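Local coordinates for protein catalase-3 (Neurospora crassa, PDB 4AJ9) that catalyses the breakdown of hydrogen peroxide into oxygen and water with a bound heme, and so probably protects cells from its toxicity, at residues R446-F449 with N450-P454; F45-R48 with Q49-H53; I149-P152 with D153-H156. One frame throughout, in Å; residues are numbered along the deposited sequence.

Overall arrangement
The three sites illustrate how one helical device, contact between side chains a turn apart, changes its chemistry with its surroundings. In all three, a phenylalanine meets an aliphatic residue four places on. Contact 1, partly buried and touched by no other subunit, joins the end of helix 443-450 to the loop before helix 454-468, and adds hydrogen-bonded polar side chains. Contacts 2 and 3 are fully buried: contact 2 lies within helix 45-55 and contact 3 at the start of helix 151-158. Both meet neighbouring subunits, K50 of contact 2 pairing with D153 of contact 3 across subunits, but in contact 3 the phenylalanine itself stacks on the heme. Contacts 1 and 2 sit on opposite sides of the chain's centre.

Contact 1: R446-F449 with N450-P454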
ATOM      1  N   ARG C 446      -1.070   3.935 -45.828  1.00  7.62           N
ATOM      2  CA  ARG C 446      -0.606   3.995 -47.213  1.00 12.21           C
ATOM      3  C   ARG C 446       0.283   5.217 -47.470  1.00 10.82           C
ATOM      4  O   ARG C 446       1.362   5.095 -48.044  1.00 10.52           O
ATOM      5  CB  ARG C 446      -1.781   3.961 -48.189  1.00 13.13           C
ATOM      6  CG  ARG C 446      -1.356   4.017 -49.652  1.00 11.15           C
ATOM      7  CD  ARG C 446      -0.413   2.881 -50.007  1.00  9.08           C
ATOM      8  NE  ARG C 446      -0.058   2.930 -51.424  1.00 10.77           N
ATOM      9  CZ  ARG C 446      -0.725   2.294 -52.381  1.00  9.11           C
ATOM     10  NH1 ARG C 446      -1.768   1.529 -52.074  1.00 10.44           N
ATOM     11  NH2 ARG C 446      -0.333   2.407 -53.649  1.00 17.56           N
ATOM     12  N   LEU C 447      -0.162   6.390 -47.026  1.00 12.15           N
ATOM     13  CA  LEU C 447       0.640   7.604 -47.145  1.00 10.42           C
ATOM     14  C   LEU C 447       2.048   7.415 -46.580  1.00  8.57           C
ATOM     15  O   LEU C 447       3.038   7.852 -47.175  1.00 11.25           O
ATOM     16  CB  LEU C 447      -0.061   8.773 -46.433  1.00  9.83           C
ATOM     17  CG  LEU C 447       0.660  10.122 -46.387  1.00 11.27           C
ATOM     18  CD1 LEU C 447       0.819  10.718 -47.786  1.00 10.69           C
ATOM     19  CD2 LEU C 447      -0.072  11.109 -45.473  1.00 12.44           C
ATOM     20  N   PHE C 448       2.134   6.778 -45.416  1.00  8.11           N
ATOM     21  CA  PHE C 448       3.416   6.595 -44.752  1.00 11.38           C
ATOM     22  C   PHE C 448       4.312   5.645 -45.545  1.00  6.12           C
ATOM     23  O   PHE C 448       5.471   5.953 -45.827  1.00  9.05           O
ATOM     24  CB  PHE C 448       3.201   6.086 -43.324  1.00  5.94           C
ATOM     25  CG  PHE C 448       4.457   5.650 -42.642  1.00  7.69           C
ATOM     26  CD1 PHE C 448       5.353   6.589 -42.145  1.00  8.91           C
ATOM     27  CD2 PHE C 448       4.732   4.297 -42.473  1.00 11.73           C
ATOM     28  CE1 PHE C 448       6.514   6.190 -41.507  1.00  7.53           C
ATOM     29  CE2 PHE C 448       5.887   3.887 -41.836  1.00  6.99           C
ATOM     30  CZ  PHE C 448       6.783   4.828 -41.356  1.00  7.81           C
ATOM     31  N   PHE C 449       3.762   4.501 -45.925  1.00  8.75           N
ATOM     32  CA  PHE C 449       4.515   3.537 -46.714  1.00  9.05           C
ATOM     33  C   PHE C 449       5.016   4.152 -48.037  1.00 11.67           C
ATOM     34  O   PHE C 449       6.178   3.963 -48.419  1.00 12.41           O
ATOM     35  CB  PHE C 449       3.675   2.285 -46.968  1.00 11.50           C
ATOM     36  CG  PHE C 449       4.424   1.201 -47.686  1.00 10.95           C
ATOM     37  CD1 PHE C 449       5.223   0.318 -46.991  1.00 13.98           C
ATOM     38  CD2 PHE C 449       4.336   1.076 -49.066  1.00 13.12           C
ATOM     39  CE1 PHE C 449       5.928  -0.683 -47.657  1.00 14.15           C
ATOM     40  CE2 PHE C 449       5.034   0.081 -49.736  1.00  9.90           C
ATOM     41  CZ  PHE C 449       5.829  -0.798 -49.031  1.00 14.03           C
ATOM     42  N   ASN C 450       4.144   4.882 -48.735  1.00  8.57           N
ATOM     43  CA  ASN C 450       4.548   5.567 -49.964  1.00 11.44           C
ATOM     44  C   ASN C 450       5.730   6.495 -49.770  1.00 10.54           C
ATOM     45  O   ASN C 450       6.445   6.798 -50.719  1.00 12.70           O
ATOM     46  CB  ASN C 450       3.410   6.424 -50.532  1.00  8.65           C
ATOM     47  CG  ASN C 450       2.294   5.606 -51.103  1.00 12.38           C
ATOM     48  OD1 ASN C 450       2.446   4.411 -51.334  1.00 13.79           O
ATOM     49  ND2 ASN C 450       1.143   6.245 -51.323  1.00 13.43           N
ATOM     50  N   SER C 451       5.909   6.987 -48.547  1.00  9.01           N
ATOM     51  CA  SER C 451       6.838   8.085 -48.300  1.00  7.51           C
ATOM     52  C   SER C 451       8.203   7.590 -47.833  1.00 11.55           C
ATOM     53  O   SER C 451       9.049   8.379 -47.436  1.00 12.82           O
ATOM     54  CB  SER C 451       6.247   9.061 -47.277  1.00 11.64           C
ATOM     55  OG  SER C 451       5.004   9.581 -47.734  1.00  5.48           O
ATOM     56  N   LEU C 452       8.409   6.276 -47.876  1.00 12.10           N
ATOM     57  CA  LEU C 452       9.689   5.693 -47.492  1.00 10.05           C
ATOM     58  C   LEU C 452      10.494   5.320 -48.736  1.00 13.14           C
ATOM     59  O   LEU C 452       9.918   5.088 -49.806  1.00 11.95           O
ATOM     60  CB  LEU C 452       9.467   4.440 -46.638  1.00 11.88           C
ATOM     61  CG  LEU C 452       8.637   4.575 -45.361  1.00 16.08           C
ATOM     62  CD1 LEU C 452       8.340   3.202 -44.776  1.00  9.78           C
ATOM     63  CD2 LEU C 452       9.338   5.454 -44.335  1.00  8.33           C
ATOM     64  N   THR C 453      11.817   5.253 -48.594  1.00 12.74           N
ATOM     65  CA  THR C 453      12.674   4.787 -49.682  1.00 14.39           C
ATOM     66  C   THR C 453      12.398   3.313 -49.981  1.00 14.11           C
ATOM     67  O   THR C 453      11.787   2.606 -49.170  1.00 12.21           O
ATOM     68  CB  THR C 453      14.179   4.968 -49.366  1.00 18.73           C
ATOM     69  OG1 THR C 453      14.601   3.971 -48.431  1.00 17.36           O
ATOM     70  CG2 THR C 453      14.455   6.346 -48.798  1.00 14.32           C
ATOM     71  N   PRO C 454      12.823   2.842 -51.163  1.00 18.20           N
ATOM     72  CA  PRO C 454      12.535   1.459 -51.555  1.00  9.28           C
ATOM     73  C   PRO C 454      13.050   0.406 -50.565  1.00  9.27           C
ATOM     74  O   PRO C 454      12.328  -0.547 -50.285  1.00 14.04           O
ATOM     75  CB  PRO C 454      13.255   1.325 -52.898  1.00 17.10           C
ATOM     76  CG  PRO C 454      13.224   2.712 -53.460  1.00 17.21           C
ATOM     77  CD  PRO C 454      13.415   3.617 -52.269  1.00 14.68           C
TER
HETATM   78  O   HOH W   1       1.775   4.273 -54.597  1.00 18.22           O
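R446 and N450 are joined by a helical backbone bond, N450 N to R446 O at 2.9 Å, after which the chain tightens, with S451 N bonding F448 O and L452 N bonding F449 O. The first pair is tied again through its side chains. R446 NE gives its hydrogen to N450 OD1 over 2.9 Å, and the acceptor lies nearly in the guanidinium plane, although that plane stands 85° from the amide. The arginine reaches this place because its CG is anti to the backbone N (chi1 -180°) and the chain then bends at chi2 (57°), which brings NE forward to the residue one turn on. A water accepts from R446 NH2 and makes a weak bond to N450 OD1. S451 shows a second use of a late helical carbonyl: its OG donates to L447 O at 2.7 Å, and also bonds T516 N. On the apolar side, L452 lays its two methyls against the F448 ring, with CD1 3.9 Å from F448 CE2 and CD2 4.0 Å from F448 CZ, while its CG comes over one face. W192 stacks on the same phenylalanine, and V460 of helix 454-468 touches L452, so the leucine bridges two helices. The N450 ND2 group bonds the carbonyls of H512 and N514, and R446 NH1 that of I487. Side chains thus serve L447 O, through S451, and F449 O, through Q457 NE2, while N450, gripped at both ends of its amide, has its flip fixed and links the helix to the segment that holds H512 and N514.

Contact 2: F45-R48 with Q49-H53; sequences FIFR and QKLQH
F47 turns one face of its ring to L51, whose CB stands 4.1 Å above the plane, offset toward the rim, while CG and CD2 crowd the same side of the ring. The closest carbons are F47 CE1 and L51 CD2, 3.5 Å apart, with L51 CG 3.7 Å from F47 CZ. A chi1 of 170° leans the ring along the helix, where it reaches the residue one turn on. The F45 ring takes I46 CG1 against one face, and meets F418 of the second subunit edge to face.

The amide of Q49 is folded back on its own helix. Its chi1 of 61° puts CG between the backbone N and the carbonyl carbon, the crowded position, and a further bend at chi2 carries NE2 to I46 O, 3.0 Å away. That bond uses a lone pair in the carbonyl plane. I46 O also accepts K50 N at 3.2 Å, so one oxygen serves the helix and a side chain together, while Q49 OE1 takes D21 N.

These residues belong to helix 45-55, near the start of the chain, where catalases have an arm that threads through the tetramer. Three neighbouring subunits accordingly reach it: L42 of the fourth packs on F47, Y350 of the third on R48, and H381 of the second on Q49. L51 also touches a heme. Polar ends are held as well in this buried setting: R48 NH2 bonds L42 O of its own chain, and K50, extended away from the helix, forms salt bridges with E28 of its own chain and D153 of the third subunit. H53 NE2 bonds N364 OD1 of the second subunit.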
ATOM      1  N   PHE C  45      18.152  -5.300  16.476  1.00  2.96           N
ATOM      2  CA  PHE C  45      17.435  -4.223  15.801  1.00  5.85           C
ATOM      3  C   PHE C  45      18.189  -3.763  14.551  1.00  6.72           C
ATOM      4  O   PHE C  45      17.576  -3.360  13.559  1.00  7.75           O
ATOM      5  CB  PHE C  45      17.228  -3.050  16.763  1.00  6.99           C
ATOM      6  CG  PHE C  45      18.494  -2.311  17.119  1.00 10.43           C
ATOM      7  CD1 PHE C  45      19.349  -2.803  18.102  1.00  7.64           C
ATOM      8  CD2 PHE C  45      18.808  -1.103  16.499  1.00  8.59           C
ATOM      9  CE1 PHE C  45      20.502  -2.110  18.442  1.00  6.31           C
ATOM     10  CE2 PHE C  45      19.963  -0.406  16.833  1.00  4.53           C
ATOM     11  CZ  PHE C  45      20.810  -0.909  17.803  1.00  4.06           C
ATOM     12  N   ILE C  46      19.519  -3.844  14.607  1.00  3.73           N
ATOM     13  CA  ILE C  46      20.396  -3.474  13.487  1.00  4.61           C
ATOM     14  C   ILE C  46      20.138  -4.358  12.270  1.00  3.66           C
ATOM     15  O   ILE C  46      19.911  -3.862  11.174  1.00  3.57           O
ATOM     16  CB  ILE C  46      21.887  -3.571  13.894  1.00  4.63           C
ATOM     17  CG1 ILE C  46      22.233  -2.489  14.925  1.00  5.15           C
ATOM     18  CG2 ILE C  46      22.822  -3.480  12.671  1.00  3.09           C
ATOM     19  CD1 ILE C  46      23.634  -2.647  15.491  1.00  4.97           C
ATOM     20  N   PHE C  47      20.183  -5.674  12.460  1.00  2.87           N
ATOM     21  CA  PHE C  47      19.822  -6.585  11.380  1.00  4.80           C
ATOM     22  C   PHE C  47      18.440  -6.274  10.764  1.00  3.92           C
ATOM     23  O   PHE C  47      18.303  -6.130   9.547  1.00  2.29           O
ATOM     24  CB  PHE C  47      19.822  -8.035  11.863  1.00  5.32           C
ATOM     25  CG  PHE C  47      19.226  -8.980  10.865  1.00  3.19           C
ATOM     26  CD1 PHE C  47      19.969  -9.405   9.774  1.00  5.16           C
ATOM     27  CD2 PHE C  47      17.924  -9.419  11.003  1.00  4.59           C
ATOM     28  CE1 PHE C  47      19.413 -10.247   8.831  1.00  4.68           C
ATOM     29  CE2 PHE C  47      17.373 -10.267  10.079  1.00  4.41           C
ATOM     30  CZ  PHE C  47      18.118 -10.682   8.990  1.00  4.65           C
ATOM     31  N   ARG C  48      17.412  -6.210  11.599  1.00  3.13           N
ATOM     32  CA  ARG C  48      16.057  -6.069  11.069  1.00  3.93           C
ATOM     33  C   ARG C  48      15.828  -4.750  10.346  1.00  2.33           C
ATOM     34  O   ARG C  48      15.210  -4.743   9.295  1.00  3.33           O
ATOM     35  CB  ARG C  48      14.976  -6.338  12.130  1.00  4.94           C
ATOM     36  CG  ARG C  48      14.712  -7.835  12.350  1.00  4.88           C
ATOM     37  CD  ARG C  48      13.627  -8.107  13.401  1.00  4.29           C
ATOM     38  NE  ARG C  48      14.038  -7.644  14.720  1.00  4.70           N
ATOM     39  CZ  ARG C  48      13.752  -6.447  15.218  1.00  3.67           C
ATOM     40  NH1 ARG C  48      13.020  -5.588  14.519  1.00  3.52           N
ATOM     41  NH2 ARG C  48      14.203  -6.110  16.412  1.00  1.39           N
ATOM     42  N   GLN C  49      16.340  -3.640  10.878  1.00  5.38           N
ATOM     43  CA  GLN C  49      16.161  -2.356  10.179  1.00  5.76           C
ATOM     44  C   GLN C  49      16.884  -2.324   8.819  1.00  3.63           C
ATOM     45  O   GLN C  49      16.395  -1.729   7.851  1.00  2.54           O
ATOM     46  CB  GLN C  49      16.548  -1.149  11.062  1.00  5.42           C
ATOM     47  CG  GLN C  49      18.008  -1.103  11.537  1.00  6.57           C
ATOM     48  CD  GLN C  49      18.959  -0.378  10.582  1.00  9.01           C
ATOM     49  OE1 GLN C  49      18.656   0.698  10.082  1.00  6.16           O
ATOM     50  NE2 GLN C  49      20.129  -0.982  10.333  1.00  3.59           N
ATOM     51  N   LYS C  50      18.037  -2.978   8.738  1.00  4.85           N
ATOM     52  CA  LYS C  50      18.756  -3.077   7.469  1.00  2.80           C
ATOM     53  C   LYS C  50      18.007  -3.969   6.462  1.00  4.12           C
ATOM     54  O   LYS C  50      17.775  -3.575   5.309  1.00  4.38           O
ATOM     55  CB  LYS C  50      20.189  -3.591   7.698  1.00  5.79           C
ATOM     56  CG  LYS C  50      21.067  -3.647   6.422  1.00  5.88           C
ATOM     57  CD  LYS C  50      22.491  -4.175   6.735  1.00  3.49           C
ATOM     58  CE  LYS C  50      23.311  -4.426   5.454  1.00  9.49           C
ATOM     59  NZ  LYS C  50      24.716  -4.867   5.726  1.00  4.60           N
ATOM     60  N   LEU C  51      17.641  -5.177   6.883  1.00  3.23           N
ATOM     61  CA  LEU C  51      16.950  -6.098   5.977  1.00  2.47           C
ATOM     62  C   LEU C  51      15.519  -5.661   5.645  1.00  3.17           C
ATOM     63  O   LEU C  51      15.032  -5.936   4.540  1.00  5.33           O
ATOM     64  CB  LEU C  51      16.962  -7.541   6.506  1.00  3.58           C
ATOM     65  CG  LEU C  51      18.150  -8.402   6.063  1.00  5.95           C
ATOM     66  CD1 LEU C  51      18.061  -8.732   4.565  1.00  7.53           C
ATOM     67  CD2 LEU C  51      19.462  -7.697   6.379  1.00  5.95           C
ATOM     68  N   GLN C  52      14.832  -5.018   6.590  1.00  2.13           N
ATOM     69  CA  GLN C  52      13.507  -4.488   6.277  1.00  2.63           C
ATOM     70  C   GLN C  52      13.635  -3.501   5.130  1.00  4.33           C
ATOM     71  O   GLN C  52      12.846  -3.541   4.177  1.00  2.86           O
ATOM     72  CB  GLN C  52      12.815  -3.817   7.474  1.00  2.64           C
ATOM     73  CG  GLN C  52      11.404  -3.342   7.115  1.00  3.13           C
ATOM     74  CD  GLN C  52      10.677  -2.704   8.279  1.00  3.99           C
ATOM     75  OE1 GLN C  52      10.111  -3.394   9.114  1.00  4.16           O
ATOM     76  NE2 GLN C  52      10.680  -1.384   8.330  1.00  6.55           N
ATOM     77  N   HIS C  53      14.628  -2.617   5.195  1.00  3.14           N
ATOM     78  CA  HIS C  53      14.755  -1.671   4.099  1.00  3.92           C
ATOM     79  C   HIS C  53      15.034  -2.381   2.785  1.00  3.21           C
ATOM     80  O   HIS C  53      14.398  -2.097   1.784  1.00  3.27           O
ATOM     81  CB  HIS C  53      15.776  -0.566   4.354  1.00  3.57           C
ATOM     82  CG  HIS C  53      15.449   0.691   3.608  1.00  6.09           C
ATOM     83  ND1 HIS C  53      15.771   0.872   2.278  1.00  4.11           N
ATOM     84  CD2 HIS C  53      14.772   1.800   3.985  1.00  6.63           C
ATOM     85  CE1 HIS C  53      15.324   2.049   1.874  1.00  7.27           C
ATOM     86  NE2 HIS C  53      14.714   2.633   2.890  1.00  6.37           N
TER

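Contact 3: I149-P152 with D153-H156. With HEM (protoporphyrin IX containing Fe), chain Y.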
ATOM      1  N   ILE C 149     -10.661   4.185 -23.816  1.00  3.61           N
ATOM      2  CA  ILE C 149     -11.291   3.059 -23.139  1.00  2.23           C
ATOM      3  C   ILE C 149     -10.771   1.728 -23.694  1.00  3.30           C
ATOM      4  O   ILE C 149     -10.926   0.692 -23.068  1.00  3.96           O
ATOM      5  CB  ILE C 149     -12.841   3.129 -23.247  1.00  4.46           C
ATOM      6  CG1 ILE C 149     -13.498   2.199 -22.228  1.00  6.01           C
ATOM      7  CG2 ILE C 149     -13.308   2.802 -24.673  1.00  6.95           C
ATOM      8  CD1 ILE C 149     -14.989   2.507 -21.976  1.00  3.77           C
ATOM      9  N   ARG C 150     -10.154   1.769 -24.870  1.00  2.09           N
ATOM     10  CA  ARG C 150      -9.607   0.566 -25.495  1.00  5.51           C
ATOM     11  C   ARG C 150      -8.132   0.321 -25.147  1.00  5.03           C
ATOM     12  O   ARG C 150      -7.533  -0.664 -25.596  1.00  1.85           O
ATOM     13  CB  ARG C 150      -9.789   0.625 -27.021  1.00  4.16           C
ATOM     14  CG  ARG C 150     -11.212   0.955 -27.437  1.00  3.57           C
ATOM     15  CD  ARG C 150     -11.377   1.095 -28.952  1.00  7.68           C
ATOM     16  NE  ARG C 150     -12.763   1.418 -29.276  1.00 12.41           N
ATOM     17  CZ  ARG C 150     -13.238   1.610 -30.505  1.00 15.12           C
ATOM     18  NH1 ARG C 150     -12.436   1.517 -31.559  1.00 11.46           N
ATOM     19  NH2 ARG C 150     -14.527   1.895 -30.673  1.00 10.20           N
ATOM     20  N   PHE C 151      -7.544   1.199 -24.341  1.00  6.48           N
ATOM     21  CA  PHE C 151      -6.123   1.044 -24.000  1.00  5.10           C
ATOM     22  C   PHE C 151      -5.781  -0.325 -23.370  1.00  4.62           C
ATOM     23  O   PHE C 151      -4.798  -0.973 -23.771  1.00  5.08           O
ATOM     24  CB  PHE C 151      -5.637   2.202 -23.115  1.00  2.65           C
ATOM     25  CG  PHE C 151      -4.130   2.323 -23.026  1.00  7.54           C
ATOM     26  CD1 PHE C 151      -3.368   2.597 -24.157  1.00  6.52           C
ATOM     27  CD2 PHE C 151      -3.479   2.172 -21.807  1.00  5.58           C
ATOM     28  CE1 PHE C 151      -1.972   2.715 -24.075  1.00  8.71           C
ATOM     29  CE2 PHE C 151      -2.088   2.289 -21.713  1.00  4.57           C
ATOM     30  CZ  PHE C 151      -1.335   2.570 -22.844  1.00  4.95           C
ATOM     31  N   PRO C 152      -6.574  -0.772 -22.382  1.00  2.72           N
ATOM     32  CA  PRO C 152      -6.257  -2.057 -21.750  1.00  2.85           C
ATOM     33  C   PRO C 152      -6.362  -3.203 -22.741  1.00  3.80           C
ATOM     34  O   PRO C 152      -5.656  -4.201 -22.607  1.00  4.51           O
ATOM     35  CB  PRO C 152      -7.339  -2.200 -20.677  1.00  2.21           C
ATOM     36  CG  PRO C 152      -7.695  -0.798 -20.326  1.00  4.64           C
ATOM     37  CD  PRO C 152      -7.636  -0.054 -21.660  1.00  4.34           C
ATOM     38  N   ASP C 153      -7.224  -3.052 -23.737  1.00  2.61           N
ATOM     39  CA  ASP C 153      -7.311  -4.046 -24.805  1.00  2.25           C
ATOM     40  C   ASP C 153      -6.046  -4.125 -25.659  1.00  4.80           C
ATOM     41  O   ASP C 153      -5.464  -5.196 -25.820  1.00  4.93           O
ATOM     42  CB  ASP C 153      -8.531  -3.777 -25.689  1.00  5.86           C
ATOM     43  CG  ASP C 153      -9.830  -3.863 -24.914  1.00  6.51           C
ATOM     44  OD1 ASP C 153     -10.150  -4.968 -24.429  1.00  6.03           O
ATOM     45  OD2 ASP C 153     -10.519  -2.830 -24.782  1.00  5.77           O
ATOM     46  N   LEU C 154      -5.646  -2.997 -26.226  1.00  2.04           N
ATOM     47  CA  LEU C 154      -4.380  -2.912 -26.956  1.00  2.54           C
ATOM     48  C   LEU C 154      -3.212  -3.468 -26.146  1.00  3.73           C
ATOM     49  O   LEU C 154      -2.469  -4.338 -26.603  1.00  5.17           O
ATOM     50  CB  LEU C 154      -4.084  -1.455 -27.312  1.00  5.26           C
ATOM     51  CG  LEU C 154      -2.633  -1.157 -27.700  1.00  2.25           C
ATOM     52  CD1 LEU C 154      -2.324  -1.685 -29.117  1.00  6.07           C
ATOM     53  CD2 LEU C 154      -2.346   0.339 -27.592  1.00  5.73           C
ATOM     54  N   ILE C 155      -3.037  -2.940 -24.942  1.00  3.07           N
ATOM     55  CA  ILE C 155      -1.880  -3.304 -24.132  1.00  2.65           C
ATOM     56  C   ILE C 155      -1.880  -4.794 -23.770  1.00  1.79           C
ATOM     57  O   ILE C 155      -0.849  -5.478 -23.901  1.00  3.77           O
ATOM     58  CB  ILE C 155      -1.803  -2.443 -22.879  1.00  3.25           C
ATOM     59  CG1 ILE C 155      -1.632  -0.966 -23.270  1.00  7.94           C
ATOM     60  CG2 ILE C 155      -0.659  -2.923 -21.986  1.00  6.41           C
ATOM     61  CD1 ILE C 155      -0.417  -0.704 -24.184  1.00  1.64           C
ATOM     62  N   HIS C 156      -3.026  -5.306 -23.322  1.00  4.57           N
ATOM     63  CA  HIS C 156      -3.144  -6.734 -23.037  1.00  2.63           C
ATOM     64  C   HIS C 156      -2.739  -7.606 -24.233  1.00  5.13           C
ATOM     65  O   HIS C 156      -2.070  -8.624 -24.068  1.00  2.52           O
ATOM     66  CB  HIS C 156      -4.574  -7.102 -22.637  1.00  4.34           C
ATOM     67  CG  HIS C 156      -4.917  -6.753 -21.224  1.00  3.33           C
ATOM     68  ND1 HIS C 156      -6.107  -7.125 -20.634  1.00  2.89           N
ATOM     69  CD2 HIS C 156      -4.234  -6.052 -20.288  1.00  3.88           C
ATOM     70  CE1 HIS C 156      -6.138  -6.675 -19.390  1.00  4.66           C
ATOM     71  NE2 HIS C 156      -5.019  -6.010 -19.160  1.00  3.59           N
TER
HETATM   72  CHA HEM Y1720       3.069   5.758 -19.596  1.00  3.43           C
HETATM   73  CHB HEM Y1720       3.003   7.915 -23.959  1.00  4.66           C
HETATM   74  CHC HEM Y1720      -1.599   6.516 -24.533  1.00  5.71           C
HETATM   75  CHD HEM Y1720      -1.772   5.171 -19.883  1.00  5.92           C
HETATM   76  C1A HEM Y1720       3.479   6.424 -20.737  1.00  3.27           C
HETATM   77  C2A HEM Y1720       4.817   6.935 -21.013  1.00  4.40           C
HETATM   78  C3A HEM Y1720       4.795   7.515 -22.226  1.00  4.30           C
HETATM   79  C4A HEM Y1720       3.447   7.413 -22.748  1.00  4.55           C
HETATM   80  CMA HEM Y1720       5.972   8.203 -22.961  1.00  2.35           C
HETATM   81  CAA HEM Y1720       6.047   6.773 -20.080  1.00  1.90           C
HETATM   82  CBA HEM Y1720       6.311   8.034 -19.262  1.00  4.61           C
HETATM   83  CGA HEM Y1720       7.575   7.830 -18.470  1.00  4.30           C
HETATM   84  O1A HEM Y1720       7.492   7.675 -17.227  1.00  4.96           O
HETATM   85  O2A HEM Y1720       8.675   7.811 -19.085  1.00  4.88           O
HETATM   86  C1B HEM Y1720       1.728   7.775 -24.473  1.00  3.63           C
HETATM   87  C2B HEM Y1720       1.230   8.387 -25.692  1.00  4.37           C
HETATM   88  C3B HEM Y1720      -0.038   7.984 -25.868  1.00  3.57           C
HETATM   89  C4B HEM Y1720      -0.384   7.130 -24.750  1.00  5.58           C
HETATM   90  CMB HEM Y1720       2.094   9.307 -26.586  1.00  1.69           C
HETATM   91  CAB HEM Y1720      -1.038   8.369 -26.985  1.00  8.96           C
HETATM   92  CBB HEM Y1720      -0.915   9.528 -27.642  1.00 11.90           C
HETATM   93  C1C HEM Y1720      -2.057   6.114 -23.302  1.00  3.45           C
HETATM   94  C2C HEM Y1720      -3.447   5.885 -22.936  1.00  4.52           C
HETATM   95  C3C HEM Y1720      -3.467   5.496 -21.659  1.00  8.29           C
HETATM   96  C4C HEM Y1720      -2.115   5.510 -21.163  1.00  5.40           C
HETATM   97  CMC HEM Y1720      -4.654   6.017 -23.884  1.00  2.50           C
HETATM   98  CAC HEM Y1720      -4.679   5.173 -20.775  1.00  4.71           C
HETATM   99  CBC HEM Y1720      -5.825   5.827 -20.975  1.00 10.17           C
HETATM  100  C1D HEM Y1720      -0.506   5.184 -19.375  1.00  8.15           C
HETATM  101  C2D HEM Y1720      -0.177   4.814 -18.023  1.00  2.41           C
HETATM  102  C3D HEM Y1720       1.332   4.994 -17.934  1.00  0.97           C
HETATM  103  C4D HEM Y1720       1.759   5.464 -19.234  1.00  1.58           C
HETATM  104  CMD HEM Y1720      -1.161   4.340 -16.932  1.00  2.92           C
HETATM  105  CAD HEM Y1720       2.215   4.748 -16.701  1.00  3.01           C
HETATM  106  CBD HEM Y1720       2.417   6.100 -16.026  1.00  3.52           C
HETATM  107  CGD HEM Y1720       3.176   5.910 -14.739  1.00  2.95           C
HETATM  108  O1D HEM Y1720       3.783   6.898 -14.262  1.00  3.32           O
HETATM  109  O2D HEM Y1720       3.196   4.767 -14.215  1.00  7.16           O
HETATM  110  NA  HEM Y1720       2.677   6.740 -21.815  1.00  1.81           N
HETATM  111  NB  HEM Y1720       0.717   7.025 -23.930  1.00  3.03           N
HETATM  112  NC  HEM Y1720      -1.276   5.878 -22.191  1.00  4.10           N
HETATM  113  ND  HEM Y1720       0.643   5.565 -20.055  1.00  2.46           N
HETATM  114 FE   HEM Y1720       0.693   6.407 -21.981  1.00  5.35          FE
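The heme pocket of the catalase fold supplies the setting here: F151, at the start of helix 151-158, lies flat against the porphyrin, and I155, one turn later, backs it. This is consistent with the phenylalanine that, in catalases, covers a pyrrole on the distal side of the heme. The F151 ring sits over pyrrole C with planes about 5° apart, CE2 being 3.3 Å from C4C of the heme and CZ 3.4 Å from the pyrrole nitrogen NC. Over the opposite face comes I155, whose CG1 is 3.6 Å from the ring centroid and 13° off the normal, a CH-pi contact. The ring is therefore sandwiched between porphyrin and isoleucine, which should restrict its tilting. Its chi1 of -164° sends the ring forward, toward the next turn, where L154 CD2 adds an oblique contact 4.2 Å from F151 CD1.

Helical bonds run alongside the stack: I155 N donates to F151 O at 2.9 Å, and L154 N to R150 O at 3.1 Å. V64 of the same chain packs on I155, and F143 on both F151 and L154.

Away from the heme, the helix meets other subunits. D153 OD2 forms a salt bridge with K50 of the third subunit, while D153 OD1 accepts S398 N of the fourth. H156 NE2 bonds E57 of the third subunit, and its ND1 bonds H396 O of the fourth, so the imidazole is held from two chains. It also arches over its own backbone acceptor: P152 O, which takes H156 N at 2.9 Å, lies over one face of the ring toward the rim, 3.0 Å from H156 CG.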